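Local coordinates for protein racemase (Pseudovibrio sp. JE062, PDB 3MKC) that belongs to the mandelate racemase / muconate lactonizing enzyme group of the enolase superfamily, enzymes that pair a capping domain with a barrel domain, at residues G98-G103 with S266-E271. Sequence-based numbering, arbitrary orientation.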
loop_
_atom_site.group_PDB
_atom_site.type_symbol
_atom_site.label_atom_id
_atom_site.label_comp_id
_atom_site.label_asym_id
_atom_site.label_seq_id
_atom_site.Cartn_x
_atom_site.Cartn_y
_atom_site.Cartn_z
ATOM N N GLY A 98 -16.588 -6.621 10.610
ATOM C CA GLY A 98 -15.247 -6.230 10.208
ATOM C C GLY A 98 -14.393 -7.257 9.489
ATOM O O GLY A 98 -13.195 -7.043 9.323
HETATM N N MSE A 99 -14.989 -8.357 9.038
HETATM C CA MSE A 99 -14.209 -9.387 8.353
HETATM C C MSE A 99 -13.690 -8.949 7.001
HETATM O O MSE A 99 -12.699 -9.481 6.515
HETATM C CB MSE A 99 -15.030 -10.656 8.159
HETATM C CG MSE A 99 -15.109 -11.521 9.392
HETATM SE SE MSE A 99 -15.830 -13.232 8.976
HETATM C CE MSE A 99 -17.581 -12.651 8.488
ATOM N N ARG A 100 -14.390 -8.003 6.386
ATOM C CA ARG A 100 -14.004 -7.480 5.082
ATOM C C ARG A 100 -14.404 -6.011 5.047
ATOM O O ARG A 100 -15.063 -5.516 5.962
ATOM C CB ARG A 100 -14.745 -8.215 3.958
ATOM C CG ARG A 100 -14.593 -9.742 3.955
ATOM C CD ARG A 100 -13.213 -10.197 3.517
ATOM N NE ARG A 100 -13.191 -11.640 3.277
ATOM C CZ ARG A 100 -13.081 -12.567 4.224
ATOM N NH1 ARG A 100 -12.955 -12.224 5.503
ATOM N NH2 ARG A 100 -13.143 -13.851 3.890
ATOM N N GLY A 101 -13.999 -5.312 3.994
ATOM C CA GLY A 101 -14.377 -3.916 3.862
ATOM C C GLY A 101 -13.815 -2.917 4.858
ATOM O O GLY A 101 -12.714 -3.087 5.382
ATOM N N LEU A 102 -14.594 -1.869 5.113
ATOM C CA LEU A 102 -14.196 -0.775 6.005
ATOM C C LEU A 102 -13.578 -1.202 7.329
ATOM O O LEU A 102 -12.546 -0.670 7.742
ATOM C CB LEU A 102 -15.400 0.130 6.296
ATOM C CG LEU A 102 -15.087 1.410 7.076
ATOM C CD1 LEU A 102 -14.663 2.496 6.101
ATOM C CD2 LEU A 102 -16.315 1.872 7.850
ATOM N N GLY A 103 -14.229 -2.141 8.007
ATOM C CA GLY A 103 -13.722 -2.602 9.284
ATOM C C GLY A 103 -12.265 -3.018 9.232
ATOM O O GLY A 103 -11.513 -2.777 10.176
ATOM N N SER A 266 -8.905 -5.103 -2.323
ATOM C CA SER A 266 -9.271 -6.243 -1.478
ATOM C C SER A 266 -8.844 -6.119 -0.017
ATOM O O SER A 266 -8.094 -5.215 0.351
ATOM C CB SER A 266 -8.631 -7.503 -2.039
ATOM O OG SER A 266 -7.224 -7.426 -1.866
ATOM N N THR A 267 -9.344 -7.040 0.810
ATOM C CA THR A 267 -8.965 -7.104 2.224
ATOM C C THR A 267 -8.881 -8.576 2.631
ATOM O O THR A 267 -9.662 -9.409 2.159
ATOM C CB THR A 267 -9.963 -6.376 3.164
ATOM O OG1 THR A 267 -11.202 -7.097 3.212
ATOM C CG2 THR A 267 -10.196 -4.942 2.689
ATOM N N THR A 268 -7.908 -8.865 3.492
ATOM C CA THR A 268 -7.594 -10.181 4.040
ATOM C C THR A 268 -6.915 -11.129 3.075
ATOM O O THR A 268 -6.960 -10.953 1.857
ATOM C CB THR A 268 -8.821 -10.918 4.610
ATOM O OG1 THR A 268 -9.607 -11.438 3.532
ATOM C CG2 THR A 268 -9.665 -9.974 5.474
ATOM N N ARG A 269 -6.278 -12.138 3.650
ATOM C CA ARG A 269 -5.572 -13.141 2.874
ATOM C C ARG A 269 -6.587 -14.047 2.199
ATOM O O ARG A 269 -6.251 -14.796 1.289
ATOM C CB ARG A 269 -4.669 -13.963 3.795
ATOM C CG ARG A 269 -5.393 -14.598 4.973
ATOM C CD ARG A 269 -4.392 -15.232 5.931
ATOM N NE ARG A 269 -5.024 -15.987 7.013
ATOM C CZ ARG A 269 -5.710 -15.437 8.011
ATOM N NH1 ARG A 269 -5.854 -14.122 8.072
ATOM N NH2 ARG A 269 -6.252 -16.205 8.949
ATOM N N PHE A 270 -7.835 -13.978 2.651
ATOM C CA PHE A 270 -8.877 -14.824 2.070
ATOM C C PHE A 270 -9.240 -14.350 0.670
ATOM O O PHE A 270 -9.453 -15.159 -0.241
ATOM C CB PHE A 270 -10.100 -14.819 2.986
ATOM C CG PHE A 270 -9.780 -15.243 4.394
ATOM C CD1 PHE A 270 -9.211 -16.484 4.639
ATOM C CD2 PHE A 270 -10.001 -14.386 5.463
ATOM C CE1 PHE A 270 -8.859 -16.871 5.929
ATOM C CE2 PHE A 270 -9.652 -14.760 6.756
ATOM C CZ PHE A 270 -9.080 -16.001 6.993
ATOM N N GLU A 271 -9.332 -13.036 0.498
ATOM C CA GLU A 271 -9.642 -12.499 -0.818
ATOM C C GLU A 271 -8.398 -12.664 -1.669
ATOM O O GLU A 271 -8.492 -12.992 -2.844
ATOM C CB GLU A 271 -10.037 -11.015 -0.743
ATOM C CG GLU A 271 -11.412 -10.818 -0.120
ATOM C CD GLU A 271 -11.965 -9.419 -0.282
ATOM O OE1 GLU A 271 -11.308 -8.565 -0.922
ATOM O OE2 GLU A 271 -13.078 -9.177 0.235
HETATM O O HOH W 1 -13.055 -6.612 1.275
#
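Arg100 and Thr267 bring the two backbones together, their CA atoms 5.8 Å apart where the loop leading into helix 102-122 passes the start of helix 268-277. Arg100 does most of the reaching: its chain bends at chi2 (-72°), which turns the guanidinium back toward the Met99 carbonyl and sets it alongside the first turn of helix 268-277. There NH1 bonds almost straight to the carbonyl O of Met99, 2.9 Å away; the acceptor lies in the guanidinium plane, whereas NH1 approaches it from above the plane of the carbonyl, and a weak bond to Tyr91 on helix 83-93 adds to its hold. One guanidinium face has Thr268 OG1 over it, displaced toward the rim, while Glu271 OE2 lies at the edge in a long salt bridge, 3.9 Å from Arg100 NE. Phe270 crosses the arginine chain at about a right angle, its CB 3.3 Å from Arg100 NH2 and its ring plane tilted 24° from the guanidinium.

Nearer the backbone of Arg100, Thr267 OG1 lies 3.4 Å from Arg100 CA, and Thr268 CG2 rests near the Met99 carbonyl. A water joins the segments, accepting from Gly101 N, donating to Glu271 OE2 and bonded to Thr267 OG1 at 2.7 Å. The other carboxylate oxygen, OE1, takes the N-H of Thr267; the extended Glu271 side chain thus reaches the residue just ahead of its own helix, and both oxygens have partners. Thr267 also packs on Met104 and Phe105 of helix 102-122. The contact thus joins the N-terminal capping domain to the barrel domain, the two-domain architecture characteristic of the enolase superfamily.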